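Local atomic coordinates of Ent-copalyl diphosphate synthase (Streptomyces platensis, PDB entry 5BP8), a protein that belongs to the terpene cyclase family, a largely helical bacterial protein with a C-terminal region related to squalene-hopene cyclases. Residues L76-R88 and P98-L112. Numbering follows the deposited sequence.
Sequences LSAVEALLTELAR and PDDLAAACADGLGAL
Val79, Leu86 and Cys105 are the knobs of this interface, each seated among four residues of the facing helix. Val79 splits its branches: CG1 reaches Leu109 CD2 at 3.6 Å, while CG2 presses on the bare backbone of Gly108, 3.6 Å from Gly108 CA. Cys105 returns the fit from the other helix. With SG anti to the backbone N (chi1 -172°), Cys105 SG lies 3.6 Å from Leu83 CG and from Leu83 CD2, and Cys105 CB stands 3.9 Å from Leu82 CB. Leu86 straddles the first turn of 98-112, CD2 over Pro98 O at 3.6 Å and CD1 over the backbone of Ala102.

These knobs join two consecutive helices, 72-86 and 98-116, into a roughly antiparallel helical hairpin; the segment axes approach to 9.1 Å with N-to-C directions 142° apart. This is consistent with the helical hairpins that build the alpha/alpha barrels of squalene-hopene-type (class II) terpene cyclases.

Flanking leucines extend the apolar seam: Leu76 CD2 touches Leu112 CD2, and Leu82 CD2 meets Leu101 CD2 at 3.9 Å.

No hydrogen bond crosses between the segments. Glu85 touches Leu101 CD1 through its CG; its OE1 accepts from His47 and from Arg88 NH1, which lies 3.0 Å from Glu85 OE1 in a salt bridge held in the guanidinium plane.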
ATOM      1  N   LEU A  76     -11.877  -2.011 -13.656  1.00 15.31           N
ATOM      2  CA  LEU A  76     -12.629  -0.764 -13.897  1.00 15.70           C
ATOM      3  C   LEU A  76     -11.736   0.347 -14.459  1.00 14.80           C
ATOM      4  O   LEU A  76     -12.098   0.990 -15.452  1.00 13.76           O
ATOM      5  CB  LEU A  76     -13.352  -0.279 -12.642  1.00 16.04           C
ATOM      6  CG  LEU A  76     -14.584  -1.101 -12.208  1.00 16.92           C
ATOM      7  CD1 LEU A  76     -14.958  -0.642 -10.811  1.00 17.20           C
ATOM      8  CD2 LEU A  76     -15.726  -0.960 -13.208  1.00 17.49           C
ATOM      9  N   SER A  77     -10.564   0.560 -13.832  1.00 14.72           N
ATOM     10  CA  SER A  77      -9.669   1.617 -14.275  1.00 15.19           C
ATOM     11  C   SER A  77      -9.160   1.376 -15.699  1.00 14.25           C
ATOM     12  O   SER A  77      -9.156   2.279 -16.520  1.00 15.39           O
ATOM     13  CB  SER A  77      -8.485   1.749 -13.325  1.00 15.17           C
ATOM     14  OG  SER A  77      -7.760   2.932 -13.607  1.00 15.02           O
ATOM     15  N   ALA A  78      -8.737   0.144 -15.976  1.00 15.07           N
ATOM     16  CA  ALA A  78      -8.225  -0.213 -17.304  1.00 15.04           C
ATOM     17  C   ALA A  78      -9.279  -0.104 -18.397  1.00 15.21           C
ATOM     18  O   ALA A  78      -9.032   0.500 -19.483  1.00 15.92           O
ATOM     19  CB  ALA A  78      -7.641  -1.619 -17.274  1.00 14.96           C
ATOM     20  N   VAL A  79     -10.458  -0.652 -18.126  1.00 15.04           N
ATOM     21  CA  VAL A  79     -11.545  -0.592 -19.097  1.00 16.74           C
ATOM     22  C   VAL A  79     -11.954   0.856 -19.399  1.00 17.21           C
ATOM     23  O   VAL A  79     -12.090   1.263 -20.593  1.00 18.05           O
ATOM     24  CB  VAL A  79     -12.743  -1.456 -18.648  1.00 16.76           C
ATOM     25  CG1 VAL A  79     -13.988  -1.175 -19.482  1.00 17.61           C
ATOM     26  CG2 VAL A  79     -12.369  -2.930 -18.678  1.00 16.76           C
ATOM     27  N   GLU A  80     -12.105   1.658 -18.346  1.00 17.25           N
ATOM     28  CA  GLU A  80     -12.451   3.058 -18.554  1.00 17.53           C
ATOM     29  C   GLU A  80     -11.378   3.768 -19.396  1.00 17.03           C
ATOM     30  O   GLU A  80     -11.722   4.531 -20.340  1.00 17.01           O
ATOM     31  CB  GLU A  80     -12.669   3.780 -17.225  1.00 17.92           C
ATOM     32  CG  GLU A  80     -13.403   5.115 -17.371  1.00 19.32           C
ATOM     33  CD  GLU A  80     -12.530   6.256 -17.837  1.00 19.60           C
ATOM     34  OE1 GLU A  80     -11.290   6.247 -17.580  1.00 19.86           O
ATOM     35  OE2 GLU A  80     -13.083   7.187 -18.485  1.00 21.46           O
ATOM     36  N   ALA A  81     -10.101   3.515 -19.090  1.00 16.25           N
ATOM     37  CA  ALA A  81      -8.998   4.139 -19.820  1.00 16.79           C
ATOM     38  C   ALA A  81      -9.011   3.724 -21.282  1.00 17.85           C
ATOM     39  O   ALA A  81      -8.817   4.574 -22.192  1.00 17.06           O
ATOM     40  CB  ALA A  81      -7.676   3.804 -19.194  1.00 16.47           C
ATOM     41  N   LEU A  82      -9.242   2.440 -21.538  1.00 17.46           N
ATOM     42  CA  LEU A  82      -9.267   1.965 -22.921  1.00 19.08           C
ATOM     43  C   LEU A  82     -10.427   2.548 -23.712  1.00 19.08           C
ATOM     44  O   LEU A  82     -10.240   2.944 -24.879  1.00 19.31           O
ATOM     45  CB  LEU A  82      -9.256   0.429 -23.008  1.00 19.16           C
ATOM     46  CG  LEU A  82      -7.945  -0.229 -22.519  1.00 20.95           C
ATOM     47  CD1 LEU A  82      -8.139  -1.727 -22.291  1.00 21.01           C
ATOM     48  CD2 LEU A  82      -6.784   0.023 -23.484  1.00 22.01           C
ATOM     49  N   LEU A  83     -11.603   2.653 -23.094  1.00 18.73           N
ATOM     50  CA  LEU A  83     -12.750   3.272 -23.772  1.00 20.15           C
ATOM     51  C   LEU A  83     -12.451   4.749 -24.074  1.00 21.12           C
ATOM     52  O   LEU A  83     -12.729   5.255 -25.175  1.00 21.48           O
ATOM     53  CB  LEU A  83     -14.027   3.131 -22.956  1.00 20.68           C
ATOM     54  CG  LEU A  83     -14.655   1.721 -22.872  1.00 21.12           C
ATOM     55  CD1 LEU A  83     -15.647   1.623 -21.726  1.00 20.73           C
ATOM     56  CD2 LEU A  83     -15.321   1.365 -24.208  1.00 22.56           C
ATOM     57  N   THR A  84     -11.891   5.448 -23.091  1.00 20.66           N
ATOM     58  CA  THR A  84     -11.508   6.838 -23.282  1.00 21.41           C
ATOM     59  C   THR A  84     -10.489   6.988 -24.420  1.00 21.81           C
ATOM     60  O   THR A  84     -10.671   7.854 -25.295  1.00 21.18           O
ATOM     61  CB  THR A  84     -11.001   7.463 -21.967  1.00 21.65           C
ATOM     62  OG1 THR A  84     -12.092   7.520 -21.046  1.00 22.80           O
ATOM     63  CG2 THR A  84     -10.442   8.859 -22.184  1.00 22.17           C
ATOM     64  N   GLU A  85      -9.452   6.153 -24.434  1.00 21.49           N
ATOM     65  CA  GLU A  85      -8.443   6.195 -25.502  1.00 21.65           C
ATOM     66  C   GLU A  85      -9.032   5.918 -26.878  1.00 23.24           C
ATOM     67  O   GLU A  85      -8.724   6.645 -27.852  1.00 22.50           O
ATOM     68  CB  GLU A  85      -7.323   5.208 -25.232  1.00 22.53           C
ATOM     69  CG  GLU A  85      -6.254   5.082 -26.313  1.00 23.92           C
ATOM     70  CD  GLU A  85      -5.441   6.346 -26.542  1.00 26.31           C
ATOM     71  OE1 GLU A  85      -5.331   7.168 -25.622  1.00 27.07           O
ATOM     72  OE2 GLU A  85      -4.895   6.515 -27.649  1.00 28.61           O
ATOM     73  N   LEU A  86      -9.878   4.889 -26.963  1.00 22.45           N
ATOM     74  CA  LEU A  86     -10.508   4.505 -28.238  1.00 24.08           C
ATOM     75  C   LEU A  86     -11.399   5.611 -28.783  1.00 25.95           C
ATOM     76  O   LEU A  86     -11.525   5.759 -30.003  1.00 26.05           O
ATOM     77  CB  LEU A  86     -11.299   3.210 -28.071  1.00 23.10           C
ATOM     78  CG  LEU A  86     -10.399   1.986 -28.075  1.00 23.83           C
ATOM     79  CD1 LEU A  86     -11.087   0.820 -27.384  1.00 24.25           C
ATOM     80  CD2 LEU A  86     -10.015   1.640 -29.503  1.00 25.07           C
ATOM     81  N   ALA A  87     -11.964   6.431 -27.900  1.00 25.45           N
ATOM     82  CA  ALA A  87     -12.800   7.553 -28.349  1.00 29.28           C
ATOM     83  C   ALA A  87     -12.031   8.802 -28.768  1.00 32.58           C
ATOM     84  O   ALA A  87     -12.653   9.746 -29.241  1.00 32.20           O
ATOM     85  CB  ALA A  87     -13.789   7.935 -27.265  1.00 28.52           C
ATOM     86  N   ARG A  88     -10.717   8.852 -28.559  1.00 34.39           N
ATOM     87  CA  ARG A  88      -9.971  10.096 -28.813  1.00 41.06           C
ATOM     88  C   ARG A  88      -9.076   9.951 -30.040  1.00 44.70           C
ATOM     89  O   ARG A  88      -8.950   8.854 -30.579  1.00 44.26           O
ATOM     90  CB  ARG A  88      -9.164  10.532 -27.567  1.00 40.18           C
ATOM     91  CG  ARG A  88      -8.069   9.587 -27.176  1.00 41.56           C
ATOM     92  CD  ARG A  88      -7.006  10.224 -26.285  1.00 42.99           C
ATOM     93  NE  ARG A  88      -7.490  10.709 -24.994  1.00 38.05           N
ATOM     94  CZ  ARG A  88      -7.275  10.139 -23.801  1.00 36.28           C
ATOM     95  NH1 ARG A  88      -6.576   8.988 -23.644  1.00 30.69           N
ATOM     96  NH2 ARG A  88      -7.772  10.745 -22.744  1.00 33.80           N
ATOM     97  N   PRO A  98      -6.278   0.293 -32.960  1.00 31.79           N
ATOM     98  CA  PRO A  98      -7.616   0.325 -32.366  1.00 31.51           C
ATOM     99  C   PRO A  98      -8.173  -1.099 -32.127  1.00 29.50           C
ATOM    100  O   PRO A  98      -8.724  -1.350 -31.060  1.00 26.92           O
ATOM    101  CB  PRO A  98      -8.436   1.107 -33.398  1.00 33.26           C
ATOM    102  CG  PRO A  98      -7.432   2.021 -34.039  1.00 34.23           C
ATOM    103  CD  PRO A  98      -6.178   1.195 -34.130  1.00 33.38           C
ATOM    104  N   ASP A  99      -7.961  -2.025 -33.068  1.00 28.28           N
ATOM    105  CA  ASP A  99      -8.383  -3.422 -32.860  1.00 29.32           C
ATOM    106  C   ASP A  99      -7.699  -4.105 -31.666  1.00 26.90           C
ATOM    107  O   ASP A  99      -8.371  -4.801 -30.902  1.00 24.73           O
ATOM    108  CB  ASP A  99      -8.171  -4.267 -34.121  1.00 32.90           C
ATOM    109  CG  ASP A  99      -9.119  -3.892 -35.259  1.00 37.74           C
ATOM    110  OD1 ASP A  99     -10.133  -3.193 -35.049  1.00 43.37           O
ATOM    111  OD2 ASP A  99      -8.833  -4.297 -36.397  1.00 44.38           O
ATOM    112  N   ASP A 100      -6.387  -3.908 -31.490  1.00 25.89           N
ATOM    113  CA  ASP A 100      -5.696  -4.445 -30.310  1.00 25.82           C
ATOM    114  C   ASP A 100      -6.305  -3.896 -29.000  1.00 24.62           C
ATOM    115  O   ASP A 100      -6.579  -4.653 -28.049  1.00 22.55           O
ATOM    116  CB  ASP A 100      -4.202  -4.093 -30.298  1.00 28.79           C
ATOM    117  CG  ASP A 100      -3.425  -4.701 -31.458  1.00 32.04           C
ATOM    118  OD1 ASP A 100      -2.585  -3.971 -32.034  1.00 32.64           O
ATOM    119  OD2 ASP A 100      -3.639  -5.889 -31.789  1.00 31.83           O
ATOM    120  N   LEU A 101      -6.512  -2.589 -28.954  1.00 23.40           N
ATOM    121  CA  LEU A 101      -7.078  -1.985 -27.749  1.00 23.54           C
ATOM    122  C   LEU A 101      -8.508  -2.420 -27.506  1.00 22.78           C
ATOM    123  O   LEU A 101      -8.890  -2.692 -26.339  1.00 21.02           O
ATOM    124  CB  LEU A 101      -7.039  -0.474 -27.807  1.00 24.98           C
ATOM    125  CG  LEU A 101      -5.664   0.174 -27.924  1.00 27.12           C
ATOM    126  CD1 LEU A 101      -5.848   1.682 -27.884  1.00 27.79           C
ATOM    127  CD2 LEU A 101      -4.735  -0.298 -26.827  1.00 27.68           C
ATOM    128  N   ALA A 102      -9.279  -2.500 -28.591  1.00 21.22           N
ATOM    129  CA  ALA A 102     -10.668  -2.912 -28.520  1.00 21.80           C
ATOM    130  C   ALA A 102     -10.838  -4.349 -27.998  1.00 22.25           C
ATOM    131  O   ALA A 102     -11.792  -4.617 -27.248  1.00 21.78           O
ATOM    132  CB  ALA A 102     -11.342  -2.742 -29.858  1.00 23.10           C
ATOM    133  N   ALA A 103      -9.913  -5.244 -28.369  1.00 21.14           N
ATOM    134  CA  ALA A 103      -9.966  -6.613 -27.945  1.00 22.23           C
ATOM    135  C   ALA A 103      -9.779  -6.673 -26.435  1.00 21.50           C
ATOM    136  O   ALA A 103     -10.541  -7.354 -25.728  1.00 20.96           O
ATOM    137  CB  ALA A 103      -8.876  -7.432 -28.627  1.00 23.44           C
ATOM    138  N   ALA A 104      -8.741  -5.983 -25.954  1.00 20.20           N
ATOM    139  CA  ALA A 104      -8.490  -5.897 -24.517  1.00 19.36           C
ATOM    140  C   ALA A 104      -9.684  -5.304 -23.787  1.00 18.63           C
ATOM    141  O   ALA A 104     -10.111  -5.806 -22.737  1.00 17.63           O
ATOM    142  CB  ALA A 104      -7.240  -5.078 -24.236  1.00 19.35           C
ATOM    143  N   CYS A 105     -10.213  -4.227 -24.329  1.00 18.18           N
ATOM    144  CA  CYS A 105     -11.334  -3.543 -23.717  1.00 18.66           C
ATOM    145  C   CYS A 105     -12.567  -4.439 -23.596  1.00 18.75           C
ATOM    146  O   CYS A 105     -13.177  -4.549 -22.502  1.00 17.11           O
ATOM    147  CB  CYS A 105     -11.661  -2.310 -24.522  1.00 18.92           C
ATOM    148  SG  CYS A 105     -12.883  -1.255 -23.736  1.00 20.37           S
ATOM    149  N   ALA A 106     -12.926  -5.094 -24.699  1.00 17.78           N
ATOM    150  CA  ALA A 106     -14.103  -5.974 -24.715  1.00 18.54           C
ATOM    151  C   ALA A 106     -13.954  -7.132 -23.749  1.00 18.40           C
ATOM    152  O   ALA A 106     -14.923  -7.510 -23.045  1.00 18.07           O
ATOM    153  CB  ALA A 106     -14.386  -6.472 -26.108  1.00 19.55           C
ATOM    154  N   ASP A 107     -12.750  -7.683 -23.669  1.00 18.12           N
ATOM    155  CA  ASP A 107     -12.522  -8.781 -22.716  1.00 18.92           C
ATOM    156  C   ASP A 107     -12.586  -8.309 -21.269  1.00 17.52           C
ATOM    157  O   ASP A 107     -13.062  -9.052 -20.414  1.00 16.27           O
ATOM    158  CB  ASP A 107     -11.200  -9.495 -22.990  1.00 20.58           C
ATOM    159  CG  ASP A 107     -11.217 -10.293 -24.308  1.00 23.71           C
ATOM    160  OD1 ASP A 107     -10.102 -10.612 -24.768  1.00 24.31           O
ATOM    161  OD2 ASP A 107     -12.314 -10.622 -24.823  1.00 24.55           O
ATOM    162  N   GLY A 108     -12.131  -7.079 -21.005  1.00 15.82           N
ATOM    163  CA  GLY A 108     -12.308  -6.427 -19.700  1.00 15.69           C
ATOM    164  C   GLY A 108     -13.764  -6.208 -19.331  1.00 15.49           C
ATOM    165  O   GLY A 108     -14.183  -6.487 -18.205  1.00 14.86           O
ATOM    166  N   LEU A 109     -14.548  -5.756 -20.294  1.00 14.96           N
ATOM    167  CA  LEU A 109     -16.006  -5.619 -20.113  1.00 15.77           C
ATOM    168  C   LEU A 109     -16.659  -6.948 -19.787  1.00 15.77           C
ATOM    169  O   LEU A 109     -17.510  -7.027 -18.874  1.00 15.50           O
ATOM    170  CB  LEU A 109     -16.659  -5.001 -21.353  1.00 16.50           C
ATOM    171  CG  LEU A 109     -16.339  -3.526 -21.584  1.00 16.29           C
ATOM    172  CD1 LEU A 109     -16.562  -3.085 -23.028  1.00 17.08           C
ATOM    173  CD2 LEU A 109     -17.087  -2.636 -20.591  1.00 16.36           C
ATOM    174  N   GLY A 110     -16.240  -7.998 -20.493  1.00 16.11           N
ATOM    175  CA  GLY A 110     -16.691  -9.339 -20.201  1.00 16.43           C
ATOM    176  C   GLY A 110     -16.366  -9.762 -18.785  1.00 16.22           C
ATOM    177  O   GLY A 110     -17.236 -10.305 -18.090  1.00 16.54           O
ATOM    178  N   ALA A 111     -15.126  -9.551 -18.343  1.00 16.22           N
ATOM    179  CA  ALA A 111     -14.746  -9.887 -16.979  1.00 16.34           C
ATOM    180  C   ALA A 111     -15.555  -9.130 -15.918  1.00 16.89           C
ATOM    181  O   ALA A 111     -15.886  -9.698 -14.874  1.00 17.07           O
ATOM    182  CB  ALA A 111     -13.237  -9.687 -16.756  1.00 16.31           C
ATOM    183  N   LEU A 112     -15.829  -7.854 -16.160  1.00 16.60           N
ATOM    184  CA  LEU A 112     -16.679  -7.064 -15.263  1.00 17.40           C
ATOM    185  C   LEU A 112     -18.103  -7.649 -15.176  1.00 18.41           C
ATOM    186  O   LEU A 112     -18.643  -7.905 -14.080  1.00 17.38           O
ATOM    187  CB  LEU A 112     -16.739  -5.608 -15.710  1.00 17.42           C
ATOM    188  CG  LEU A 112     -15.441  -4.811 -15.521  1.00 17.28           C
ATOM    189  CD1 LEU A 112     -15.513  -3.485 -16.269  1.00 17.51           C
ATOM    190  CD2 LEU A 112     -15.186  -4.580 -14.046  1.00 17.84           C
TER